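Local coordinates for protein spectinomycin phosphotransferase (Legionella pneumophila, PDB 3I1A) that probably transfers a phosphate group from a nucleotide to the antibiotic spectinomycin, inactivating it in a kinase-like reaction, at residues 74-79 and 121-126; 127-132 and 241-246. One frame throughout, in Å; residues are numbered along the deposited sequence. Where two conformers were deposited one is given.

Contact 1 (74-79 and 121-126); sequences IKEIIF and LGKVLR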
loop_
_atom_site.group_PDB
_atom_site.type_symbol
_atom_site.label_atom_id
_atom_site.label_comp_id
_atom_site.label_asym_id
_atom_site.label_seq_id
_atom_site.Cartn_x
_atom_site.Cartn_y
_atom_site.Cartn_z
ATOM N N ILE A 74 -10.259 -8.934 13.895
ATOM C CA ILE A 74 -10.572 -8.018 12.787
ATOM C C ILE A 74 -11.214 -8.864 11.690
ATOM O O ILE A 74 -10.680 -9.899 11.289
ATOM C CB ILE A 74 -9.313 -7.300 12.238
ATOM C CG1 ILE A 74 -8.864 -6.197 13.207
ATOM C CG2 ILE A 74 -9.618 -6.646 10.882
ATOM C CD1 ILE A 74 -8.277 -6.687 14.499
ATOM N N LYS A 75 -12.366 -8.429 11.206
ATOM C CA LYS A 75 -13.080 -9.193 10.198
ATOM C C LYS A 75 -12.878 -8.743 8.759
ATOM O O LYS A 75 -12.984 -9.564 7.825
ATOM C CB LYS A 75 -14.581 -9.163 10.501
ATOM C CG LYS A 75 -14.970 -9.796 11.835
ATOM C CD LYS A 75 -16.453 -9.565 12.136
ATOM C CE LYS A 75 -16.825 -10.084 13.530
ATOM N NZ LYS A 75 -18.287 -9.976 13.824
ATOM N N GLU A 76 -12.589 -7.452 8.586
ATOM C CA GLU A 76 -12.462 -6.840 7.265
ATOM C C GLU A 76 -11.167 -7.051 6.507
ATOM O O GLU A 76 -10.594 -6.103 5.973
ATOM C CB GLU A 76 -12.766 -5.333 7.364
ATOM C CG GLU A 76 -14.217 -4.990 7.781
ATOM C CD GLU A 76 -14.509 -5.200 9.259
ATOM O OE1 GLU A 76 -13.621 -5.630 10.031
ATOM O OE2 GLU A 76 -15.652 -4.908 9.664
ATOM N N ILE A 77 -10.730 -8.307 6.465
ATOM C CA ILE A 77 -9.516 -8.723 5.776
ATOM C C ILE A 77 -9.857 -9.960 4.930
ATOM O O ILE A 77 -10.674 -10.796 5.345
ATOM C CB ILE A 77 -8.441 -9.147 6.809
ATOM C CG1 ILE A 77 -8.092 -7.964 7.713
ATOM C CG2 ILE A 77 -7.217 -9.704 6.098
ATOM C CD1 ILE A 77 -6.961 -8.256 8.666
ATOM N N ILE A 78 -9.248 -10.088 3.757
ATOM C CA ILE A 78 -9.492 -11.273 2.949
ATOM C C ILE A 78 -8.399 -12.199 3.448
ATOM O O ILE A 78 -7.249 -12.094 3.024
ATOM C CB ILE A 78 -9.325 -11.018 1.454
ATOM C CG1 ILE A 78 -10.412 -10.043 0.985
ATOM C CG2 ILE A 78 -9.446 -12.357 0.686
ATOM C CD1 ILE A 78 -10.192 -9.517 -0.419
ATOM N N PHE A 79 -8.760 -13.080 4.381
ATOM C CA PHE A 79 -7.807 -14.018 4.977
ATOM C C PHE A 79 -7.548 -15.239 4.120
ATOM O O PHE A 79 -8.398 -15.657 3.326
ATOM C CB PHE A 79 -8.303 -14.550 6.324
ATOM C CG PHE A 79 -8.449 -13.500 7.385
ATOM C CD1 PHE A 79 -9.711 -12.992 7.726
ATOM C CD2 PHE A 79 -7.328 -13.025 8.048
ATOM C CE1 PHE A 79 -9.849 -12.018 8.728
ATOM C CE2 PHE A 79 -7.453 -12.054 9.043
ATOM C CZ PHE A 79 -8.724 -11.550 9.383
ATOM N N LEU A 121 -14.913 1.694 7.792
ATOM C CA LEU A 121 -13.471 1.821 7.574
ATOM C C LEU A 121 -12.838 2.501 8.794
ATOM O O LEU A 121 -11.748 2.111 9.246
ATOM C CB LEU A 121 -13.170 2.616 6.293
ATOM C CG LEU A 121 -11.693 2.959 6.031
ATOM C CD1 LEU A 121 -10.885 1.666 5.809
ATOM C CD2 LEU A 121 -11.580 3.861 4.804
ATOM N N GLY A 122 -13.515 3.521 9.323
ATOM C CA GLY A 122 -13.005 4.195 10.508
ATOM C C GLY A 122 -12.958 3.228 11.689
ATOM O O GLY A 122 -11.987 3.204 12.455
ATOM N N LYS A 123 -14.022 2.446 11.871
ATOM C CA LYS A 123 -14.061 1.462 12.965
ATOM C C LYS A 123 -12.917 0.426 12.856
ATOM O O LYS A 123 -12.243 0.117 13.835
ATOM C CB LYS A 123 -15.412 0.740 12.947
ATOM C CG LYS A 123 -15.613 -0.399 13.961
ATOM C CD LYS A 123 -16.980 -1.085 13.719
ATOM C CE LYS A 123 -17.271 -1.332 12.213
ATOM N NZ LYS A 123 -18.464 -2.216 11.837
ATOM N N VAL A 124 -12.692 -0.084 11.646
ATOM C CA VAL A 124 -11.658 -1.093 11.432
ATOM C C VAL A 124 -10.245 -0.548 11.577
ATOM O O VAL A 124 -9.378 -1.189 12.182
ATOM C CB VAL A 124 -11.837 -1.758 10.032
ATOM C CG1 VAL A 124 -10.657 -2.674 9.719
ATOM C CG2 VAL A 124 -13.131 -2.566 10.040
ATOM N N LEU A 125 -10.003 0.638 11.054
ATOM C CA LEU A 125 -8.670 1.191 11.185
ATOM C C LEU A 125 -8.410 1.519 12.649
ATOM O O LEU A 125 -7.287 1.400 13.116
ATOM C CB LEU A 125 -8.505 2.417 10.302
ATOM C CG LEU A 125 -7.068 2.823 9.999
ATOM C CD1 LEU A 125 -6.307 1.647 9.376
ATOM C CD2 LEU A 125 -7.074 3.978 9.011
ATOM N N ARG A 126 -9.432 1.914 13.410
ATOM C CA ARG A 126 -9.185 2.170 14.832
ATOM C C ARG A 126 -8.845 0.838 15.521
ATOM O O ARG A 126 -7.981 0.777 16.405
ATOM C CB ARG A 126 -10.421 2.815 15.485
ATOM C CG ARG A 126 -10.271 3.108 17.000
ATOM C CD ARG A 126 -9.218 4.175 17.272
ATOM N NE ARG A 126 -9.020 4.405 18.710
ATOM C CZ ARG A 126 -9.874 5.060 19.499
ATOM N NH1 ARG A 126 -11.001 5.569 19.012
ATOM N NH2 ARG A 126 -9.605 5.206 20.797
#
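The irregular segment 74-79 runs past helix 115-129, coming closest where the CA atoms of I74 and V124 lie 7.1 Å apart. V124 carries the contact from the helix side. Its CG1, anti to the backbone N (chi1 172°), reaches CG2 of I74 at 4.3 Å and CB of E76 at 4.1 Å. The E76 side chain bends at chi2 (76°); how closely its carboxylate end approaches CG2 of V124 is doubtful in the model. Its OE1 turns to the backbone N of K75 in a weak bond of 3.3 Å, and its OE2 takes a hydrogen bond from NE2 of Q120, one turn before V124. K123 NZ stands 4.5 Å from E76 OE2, too far for a salt bridge. E76 is also the centre of an inverse gamma turn, and its backbone bonds to I228, whose side chain packs on V124. The segment belongs to the loop that follows helix 61-71, in the position of the alphaC-beta4 loop of protein kinases, consistent with the packing of that loop on helix alphaE. The contact is apolar where V124 CG1 meets I74 and E76 CB, whereas the buried carboxylate is turned to Q120; nearby K123 would probably favour its charged form.

Contact 2 (127-132 and 241-246); sequences QIHETS and RDLMFI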
loop_
_atom_site.group_PDB
_atom_site.type_symbol
_atom_site.label_atom_id
_atom_site.label_comp_id
_atom_site.label_asym_id
_atom_site.label_seq_id
_atom_site.Cartn_x
_atom_site.Cartn_y
_atom_site.Cartn_z
ATOM N N GLN A 127 -9.529 -0.234 15.121
ATOM C CA GLN A 127 -9.278 -1.563 15.682
ATOM C C GLN A 127 -7.833 -1.973 15.449
ATOM O O GLN A 127 -7.180 -2.539 16.326
ATOM C CB GLN A 127 -10.160 -2.623 15.018
ATOM C CG GLN A 127 -11.525 -2.847 15.638
ATOM C CD GLN A 127 -12.154 -4.123 15.101
ATOM O OE1 GLN A 127 -12.561 -4.174 13.952
ATOM N NE2 GLN A 127 -12.205 -5.162 15.925
ATOM N N ILE A 128 -7.357 -1.705 14.243
ATOM C CA ILE A 128 -5.994 -2.049 13.863
ATOM C C ILE A 128 -5.018 -1.232 14.695
ATOM O O ILE A 128 -4.080 -1.779 15.289
ATOM C CB ILE A 128 -5.769 -1.802 12.335
ATOM C CG1 ILE A 128 -6.556 -2.831 11.517
ATOM C CG2 ILE A 128 -4.269 -1.898 11.994
ATOM C CD1 ILE A 128 -6.828 -2.388 10.067
ATOM N N HIS A 129 -5.238 0.072 14.773
ATOM C CA HIS A 129 -4.331 0.916 15.537
ATOM C C HIS A 129 -4.308 0.581 17.025
ATOM O O HIS A 129 -3.322 0.848 17.694
ATOM C CB HIS A 129 -4.699 2.396 15.358
ATOM C CG HIS A 129 -4.492 2.891 13.961
ATOM N ND1 HIS A 129 -4.951 4.111 13.523
ATOM C CD2 HIS A 129 -3.828 2.341 12.918
ATOM C CE1 HIS A 129 -4.576 4.295 12.265
ATOM N NE2 HIS A 129 -3.892 3.233 11.876
ATOM N N GLU A 130 -5.377 0.004 17.550
ATOM C CA GLU A 130 -5.376 -0.320 18.965
ATOM C C GLU A 130 -4.907 -1.734 19.254
ATOM O O GLU A 130 -4.817 -2.129 20.423
ATOM C CB GLU A 130 -6.772 -0.120 19.557
ATOM C CG GLU A 130 -7.247 1.317 19.483
ATOM C CD GLU A 130 -8.329 1.621 20.489
ATOM O OE1 GLU A 130 -9.255 0.804 20.619
ATOM O OE2 GLU A 130 -8.258 2.680 21.141
ATOM N N THR A 131 -4.598 -2.492 18.204
ATOM C CA THR A 131 -4.173 -3.868 18.368
ATOM C C THR A 131 -2.834 -3.977 19.092
ATOM O O THR A 131 -1.858 -3.346 18.698
ATOM C CB THR A 131 -4.104 -4.579 17.004
ATOM O OG1 THR A 131 -5.429 -4.689 16.471
ATOM C CG2 THR A 131 -3.551 -5.997 17.158
ATOM N N SER A 132 -2.806 -4.766 20.160
ATOM C CA SER A 132 -1.581 -4.962 20.922
ATOM C C SER A 132 -0.631 -5.823 20.103
ATOM O O SER A 132 -1.002 -6.894 19.624
ATOM C CB SER A 132 -1.891 -5.645 22.259
ATOM O OG SER A 132 -0.704 -5.842 23.001
ATOM N N ARG A 241 0.271 8.139 10.102
ATOM C CA ARG A 241 0.819 7.446 8.925
ATOM C C ARG A 241 -0.356 6.917 8.086
ATOM O O ARG A 241 -0.303 6.894 6.839
ATOM C CB ARG A 241 1.666 6.273 9.390
ATOM C CG ARG A 241 1.955 5.218 8.331
ATOM C CD ARG A 241 2.994 5.689 7.335
ATOM N NE ARG A 241 2.380 6.486 6.272
ATOM C CZ ARG A 241 3.047 6.895 5.206
ATOM N NH1 ARG A 241 4.335 6.577 5.073
ATOM N NH2 ARG A 241 2.434 7.635 4.283
ATOM N N ASP A 242 -1.394 6.439 8.767
ATOM C CA ASP A 242 -2.579 5.964 8.070
ATOM C C ASP A 242 -3.664 7.044 7.940
ATOM O O ASP A 242 -4.344 7.148 6.903
ATOM C CB ASP A 242 -3.201 4.743 8.783
ATOM C CG ASP A 242 -2.388 3.482 8.598
ATOM O OD1 ASP A 242 -1.517 3.451 7.703
ATOM O OD2 ASP A 242 -2.646 2.510 9.333
ATOM N N LEU A 243 -3.840 7.864 8.970
ATOM C CA LEU A 243 -4.897 8.863 8.907
ATOM C C LEU A 243 -4.732 9.900 7.793
ATOM O O LEU A 243 -5.720 10.477 7.344
ATOM C CB LEU A 243 -5.062 9.561 10.276
ATOM C CG LEU A 243 -5.525 8.590 11.376
ATOM C CD1 LEU A 243 -5.761 9.343 12.728
ATOM C CD2 LEU A 243 -6.808 7.895 10.925
ATOM N N MET A 244 -3.500 10.115 7.339
ATOM C CA MET A 244 -3.238 11.107 6.309
ATOM C C MET A 244 -3.992 10.816 5.015
ATOM O O MET A 244 -4.240 11.724 4.216
ATOM C CB MET A 244 -1.739 11.179 6.015
ATOM C CG MET A 244 -1.156 9.908 5.435
ATOM S SD MET A 244 0.035 10.224 4.067
ATOM C CE MET A 244 -1.150 10.280 2.659
ATOM N N PHE A 245 -4.368 9.564 4.819
ATOM C CA PHE A 245 -5.080 9.185 3.603
ATOM C C PHE A 245 -6.549 9.608 3.606
ATOM O O PHE A 245 -7.154 9.773 2.541
ATOM C CB PHE A 245 -4.981 7.673 3.398
ATOM C CG PHE A 245 -3.591 7.213 3.021
ATOM C CD1 PHE A 245 -2.688 6.790 4.000
ATOM C CD2 PHE A 245 -3.169 7.254 1.694
ATOM C CE1 PHE A 245 -1.378 6.418 3.658
ATOM C CE2 PHE A 245 -1.854 6.878 1.349
ATOM C CZ PHE A 245 -0.969 6.464 2.326
ATOM N N ILE A 246 -7.132 9.796 4.791
ATOM C CA ILE A 246 -8.547 10.185 4.870
ATOM C C ILE A 246 -8.588 11.657 4.506
ATOM O O ILE A 246 -8.069 12.503 5.236
ATOM C CB ILE A 246 -9.100 9.919 6.294
ATOM C CG1 ILE A 246 -8.785 8.463 6.698
ATOM C CG2 ILE A 246 -10.609 10.198 6.347
ATOM C CD1 ILE A 246 -9.358 7.375 5.759
#
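The H129 imidazole is met at its edge by the second segment: CB and OD2 of D242 lie in or near its plane, as does CD2 of L243, 4.4 Å from CE1 of H129. The F245 ring, third residue of the type I turn from L243 to I246, carries CE of M244 over the centre of one face. H129 and D242 form a His-carboxylate hydrogen bond between the end of helix 115-129 and helix 240-243. It resembles the protein-kinase arrangement in which a histidine of helix alphaE meets the helix alphaF aspartate that holds the catalytic loop. H129 CG is anti to the carbonyl carbon (chi1 -66°), which sends the ring out from the helix toward D242. The bond from NE2 to D242 OD2 is 2.9 Å long and nearly straight, at 169°. Both ring nitrogens are engaged, since ND1 bonds to the hydroxyl of Y267. The carboxylate is gripped more widely: OD2 also accepts from the backbone N of H210 and OD1 from that of S211, so this buried group is satisfied at both oxygens and its rotation is fixed. H129 NE2 meets D242 OD2 on the anti side, 21° out of the carboxylate plane.

Helix 115-129 serves both contacts, whose centres are about 10 Å apart: contact 1 uses its middle, contact 2 its C-terminal end. They touch directly. L125 CD1 packs 3.8 Å from D242 OD2, bringing a leucine of the contact 1 helix segment against the carboxylate of contact 2, and I74 CD1 lies 4.0 Å from T131 OG1. The helix thus links the loop after helix 61-71 to the 241-246 segment near the magnesium site. Contact 2 is the nearer to N217 and D230, which bind magnesium when the metal is present but hold none in this model: the D242 side chain is about 9 Å from that of N217 and about 11 Å from that of D230, whereas the V124 side chain is about 12 Å from that of N217.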